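Local structure of core protein VP4 (Bluetongue virus, 2JHP) at residues 5-19 and 41-54. The protein caps viral messenger RNA inside the core, combining guanylyltransferase and methyltransferase activities in one elongated, assembly-line-like enzyme. Numbering follows the deposited sequence.
Sequences HAVLYVTNELSHIVK and NGKYATDVYAYGDV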
# COMPACT_ATOMS: atom_id res chain seq x y z
N HIS A 5 21.35 2.52 -6.48
CA HIS A 5 21.86 1.27 -5.94
C HIS A 5 21.84 1.31 -4.41
O HIS A 5 21.95 2.38 -3.81
CB HIS A 5 23.28 1.02 -6.44
CG HIS A 5 24.29 1.98 -5.90
ND1 HIS A 5 24.76 3.06 -6.62
CD2 HIS A 5 24.91 2.03 -4.69
CE1 HIS A 5 25.64 3.72 -5.89
NE2 HIS A 5 25.74 3.13 -4.71
N ALA A 6 21.68 0.15 -3.80
CA ALA A 6 21.79 -0.00 -2.36
C ALA A 6 23.24 -0.29 -2.01
O ALA A 6 23.95 -0.96 -2.78
CB ALA A 6 20.89 -1.13 -1.88
N VAL A 7 23.69 0.22 -0.88
CA VAL A 7 24.96 -0.20 -0.36
C VAL A 7 24.66 -1.36 0.60
O VAL A 7 24.07 -1.17 1.68
CB VAL A 7 25.72 0.96 0.35
CG1 VAL A 7 27.02 0.48 0.98
CG2 VAL A 7 26.00 2.09 -0.63
N LEU A 8 25.02 -2.57 0.18
CA LEU A 8 24.74 -3.76 0.94
C LEU A 8 25.85 -3.93 1.96
O LEU A 8 26.89 -4.55 1.70
CB LEU A 8 24.61 -4.98 0.03
CG LEU A 8 23.62 -4.92 -1.14
CD1 LEU A 8 23.67 -6.21 -1.99
CD2 LEU A 8 22.20 -4.63 -0.65
N TYR A 9 25.61 -3.34 3.12
CA TYR A 9 26.61 -3.33 4.17
C TYR A 9 26.49 -4.56 5.05
O TYR A 9 25.42 -4.88 5.59
CB TYR A 9 26.51 -2.05 5.01
CG TYR A 9 27.38 -2.07 6.25
CD1 TYR A 9 28.67 -1.54 6.23
CD2 TYR A 9 26.92 -2.63 7.44
CE1 TYR A 9 29.48 -1.56 7.37
CE2 TYR A 9 27.71 -2.66 8.59
CZ TYR A 9 28.98 -2.12 8.55
OH TYR A 9 29.76 -2.15 9.67
N VAL A 10 27.62 -5.25 5.21
CA VAL A 10 27.70 -6.43 6.07
C VAL A 10 28.68 -6.20 7.22
O VAL A 10 29.67 -5.48 7.06
CB VAL A 10 28.08 -7.70 5.27
CG1 VAL A 10 27.10 -7.90 4.12
CG2 VAL A 10 29.51 -7.61 4.74
N THR A 11 28.39 -6.82 8.36
CA THR A 11 29.27 -6.74 9.53
C THR A 11 30.46 -7.69 9.37
O THR A 11 30.50 -8.51 8.45
CB THR A 11 28.51 -7.02 10.85
OG1 THR A 11 27.92 -8.32 10.82
CG2 THR A 11 27.43 -5.98 11.07
N ASN A 12 31.42 -7.58 10.29
CA ASN A 12 32.74 -8.17 10.12
C ASN A 12 32.79 -9.69 9.96
O ASN A 12 33.55 -10.20 9.13
CB ASN A 12 33.68 -7.71 11.23
CG ASN A 12 34.05 -6.24 11.12
OD1 ASN A 12 33.77 -5.45 12.01
ND2 ASN A 12 34.68 -5.87 10.00
N GLU A 13 31.96 -10.40 10.73
CA GLU A 13 31.97 -11.87 10.73
C GLU A 13 31.54 -12.44 9.38
O GLU A 13 31.66 -13.64 9.13
CB GLU A 13 31.10 -12.43 11.87
CG GLU A 13 29.59 -12.53 11.59
CD GLU A 13 28.83 -11.19 11.59
OE1 GLU A 13 29.45 -10.10 11.72
OE2 GLU A 13 27.59 -11.22 11.46
N LEU A 14 31.07 -11.55 8.51
CA LEU A 14 30.40 -11.91 7.26
C LEU A 14 31.23 -11.42 6.08
O LEU A 14 31.14 -11.96 4.97
CB LEU A 14 29.03 -11.22 7.25
CG LEU A 14 27.72 -11.94 6.93
CD1 LEU A 14 27.58 -13.25 7.67
CD2 LEU A 14 26.55 -11.04 7.27
N SER A 15 32.06 -10.41 6.35
CA SER A 15 32.86 -9.71 5.34
C SER A 15 33.67 -10.59 4.39
O SER A 15 33.88 -10.22 3.23
CB SER A 15 33.80 -8.73 6.05
OG SER A 15 34.85 -8.32 5.19
N HIS A 16 34.13 -11.74 4.87
CA HIS A 16 34.99 -12.62 4.08
C HIS A 16 34.26 -13.31 2.91
O HIS A 16 34.88 -13.60 1.89
CB HIS A 16 35.66 -13.65 4.98
CG HIS A 16 34.71 -14.62 5.61
ND1 HIS A 16 33.81 -14.25 6.59
CD2 HIS A 16 34.50 -15.94 5.40
CE1 HIS A 16 33.10 -15.30 6.95
NE2 HIS A 16 33.50 -16.34 6.25
N ILE A 17 32.96 -13.56 3.07
CA ILE A 17 32.15 -14.26 2.05
C ILE A 17 31.95 -13.37 0.82
O ILE A 17 31.94 -13.85 -0.32
CB ILE A 17 30.74 -14.64 2.59
CG1 ILE A 17 30.82 -15.16 4.03
CG2 ILE A 17 30.08 -15.68 1.68
CD1 ILE A 17 29.57 -14.88 4.83
N VAL A 18 31.80 -12.09 1.10
CA VAL A 18 31.55 -11.05 0.11
C VAL A 18 32.67 -10.95 -0.93
O VAL A 18 32.39 -10.88 -2.13
CB VAL A 18 31.36 -9.71 0.84
CG1 VAL A 18 31.78 -8.53 -0.04
CG2 VAL A 18 29.93 -9.59 1.35
N LYS A 19 33.92 -10.96 -0.46
CA LYS A 19 35.09 -10.73 -1.32
C LYS A 19 35.12 -11.65 -2.55
O LYS A 19 35.71 -11.31 -3.57
CB LYS A 19 36.39 -10.87 -0.52
CG LYS A 19 36.64 -9.75 0.50
CD LYS A 19 37.73 -10.16 1.51
CE LYS A 19 37.85 -9.17 2.67
NZ LYS A 19 38.58 -9.70 3.87
N ASN A 41 31.10 6.30 -2.88
CA ASN A 41 29.81 5.68 -3.21
C ASN A 41 29.38 5.98 -4.65
O ASN A 41 28.80 5.12 -5.31
CB ASN A 41 28.72 6.14 -2.20
CG ASN A 41 27.52 5.19 -2.15
OD1 ASN A 41 27.51 4.13 -2.79
ND2 ASN A 41 26.51 5.56 -1.38
N GLY A 42 29.70 7.18 -5.14
CA GLY A 42 29.31 7.61 -6.49
C GLY A 42 29.99 6.87 -7.62
O GLY A 42 29.58 7.00 -8.78
N LYS A 43 31.05 6.12 -7.30
CA LYS A 43 31.79 5.33 -8.29
C LYS A 43 31.03 4.06 -8.68
O LYS A 43 31.27 3.48 -9.74
CB LYS A 43 33.17 4.93 -7.76
CG LYS A 43 34.09 6.09 -7.49
CD LYS A 43 35.52 5.63 -7.31
CE LYS A 43 36.39 6.69 -6.64
NZ LYS A 43 36.26 8.06 -7.24
N TYR A 44 30.09 3.65 -7.83
CA TYR A 44 29.40 2.38 -8.03
C TYR A 44 28.09 2.52 -8.80
O TYR A 44 27.24 3.35 -8.46
CB TYR A 44 29.19 1.68 -6.68
CG TYR A 44 30.48 1.50 -5.91
CD1 TYR A 44 30.71 2.21 -4.73
CD2 TYR A 44 31.48 0.62 -6.37
CE1 TYR A 44 31.89 2.05 -4.02
CE2 TYR A 44 32.67 0.45 -5.66
CZ TYR A 44 32.87 1.18 -4.49
OH TYR A 44 34.04 1.02 -3.79
N ALA A 45 27.93 1.70 -9.84
CA ALA A 45 26.75 1.76 -10.70
C ALA A 45 25.77 0.59 -10.52
O ALA A 45 24.69 0.59 -11.12
CB ALA A 45 27.16 1.92 -12.14
N THR A 46 26.15 -0.39 -9.71
CA THR A 46 25.26 -1.50 -9.32
C THR A 46 25.19 -1.51 -7.81
O THR A 46 25.92 -0.75 -7.16
CB THR A 46 25.80 -2.88 -9.77
OG1 THR A 46 27.02 -3.16 -9.08
CG2 THR A 46 26.07 -2.92 -11.25
N ASP A 47 24.36 -2.38 -7.23
CA ASP A 47 24.46 -2.67 -5.80
C ASP A 47 25.88 -3.11 -5.48
O ASP A 47 26.56 -3.72 -6.32
CB ASP A 47 23.45 -3.73 -5.35
CG ASP A 47 22.00 -3.23 -5.41
OD1 ASP A 47 21.78 -2.00 -5.33
OD2 ASP A 47 21.08 -4.07 -5.53
N VAL A 48 26.34 -2.75 -4.28
CA VAL A 48 27.71 -2.98 -3.85
C VAL A 48 27.75 -3.45 -2.42
O VAL A 48 26.93 -3.05 -1.60
CB VAL A 48 28.57 -1.69 -3.91
CG1 VAL A 48 29.12 -1.51 -5.28
CG2 VAL A 48 27.78 -0.46 -3.47
N TYR A 49 28.74 -4.29 -2.13
CA TYR A 49 28.94 -4.74 -0.77
C TYR A 49 29.87 -3.80 -0.05
O TYR A 49 30.77 -3.22 -0.66
CB TYR A 49 29.53 -6.14 -0.76
CG TYR A 49 28.56 -7.22 -1.16
CD1 TYR A 49 27.47 -7.55 -0.36
CD2 TYR A 49 28.76 -7.94 -2.34
CE1 TYR A 49 26.58 -8.57 -0.73
CE2 TYR A 49 27.87 -8.96 -2.71
CZ TYR A 49 26.80 -9.26 -1.90
OH TYR A 49 25.94 -10.25 -2.29
N ALA A 50 29.65 -3.65 1.25
CA ALA A 50 30.51 -2.84 2.09
C ALA A 50 30.72 -3.47 3.47
O ALA A 50 29.79 -4.02 4.05
CB ALA A 50 29.93 -1.44 2.23
N TYR A 51 31.94 -3.36 3.97
CA TYR A 51 32.30 -3.77 5.33
C TYR A 51 33.31 -2.80 5.95
O TYR A 51 33.98 -2.05 5.23
CB TYR A 51 32.87 -5.20 5.33
CG TYR A 51 34.18 -5.36 4.59
CD1 TYR A 51 35.39 -4.95 5.16
CD2 TYR A 51 34.22 -5.93 3.31
CE1 TYR A 51 36.60 -5.11 4.48
CE2 TYR A 51 35.43 -6.09 2.62
CZ TYR A 51 36.61 -5.67 3.21
OH TYR A 51 37.81 -5.82 2.54
N GLY A 52 33.44 -2.85 7.27
CA GLY A 52 34.30 -1.93 8.02
C GLY A 52 33.48 -1.03 8.93
O GLY A 52 32.25 -1.12 8.95
N ASP A 53 34.17 -0.15 9.66
CA ASP A 53 33.53 0.70 10.69
C ASP A 53 32.64 1.83 10.13
O ASP A 53 33.11 2.69 9.39
CB ASP A 53 34.60 1.26 11.63
CG ASP A 53 34.05 2.30 12.59
OD1 ASP A 53 32.94 2.10 13.12
OD2 ASP A 53 34.73 3.32 12.82
N VAL A 54 31.36 1.81 10.51
CA VAL A 54 30.40 2.85 10.09
C VAL A 54 29.83 3.59 11.29
O VAL A 54 28.88 4.37 11.15
CB VAL A 54 29.21 2.27 9.26
CG1 VAL A 54 29.64 1.89 7.85
CG2 VAL A 54 28.53 1.09 9.98
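Val7, Leu8 and Tyr9 pair in parallel with Val48, Tyr49 and Ala50, joining two inner strands of a five-stranded parallel sheet in which strand 7-10 lies between 48-51 and 67-71, with 25-27 and 87-88 outermost. Along this ladder Leu8 N reaches Val48 O at 2.7 Å and Val10 N reaches Ala50 O at 2.8 Å, whereas the Val48 N to Ala6 O bond is weak. On one face the small Ala50 side chain lets its neighbours come close: Val7 CG1 presses against Ala50 CB at 3.7 Å, and Tyr9 CD1 also touches it. With CG anti to the backbone N (chi1 171°), the Tyr9 ring runs out to the loop after strand 48-51, where its OH donates to Gly52 O at 2.8 Å in the ring plane; Val54 CG1 packs beside CE1 and CG2 beside CZ and the hydroxyl. The other face carries Leu8 beside Tyr49, whose ring receives Val18 CG2 over one face in a CH-pi contact (3.9 Å from CG2 to the Tyr49 ring centroid), while its hydroxyl continues to Glu103 of helix 99-112. Beyond the ladder, Ser15 OG sits over the face of the Tyr51 ring, and the extended chain of Lys19 brings CE to the phenol oxygen. At the opposite end Asp47 OD1 takes Ala6 N from the anti side, its other oxygen being salt-bridged to Arg110. There the His5 imidazole, with Tyr44 CB over one face, turns its edge to the Asn41 amide, planes 73° apart, and His5 NE2 donates almost straight to Asn41 OD1 at 2.8 Å, from above the carbonyl plane.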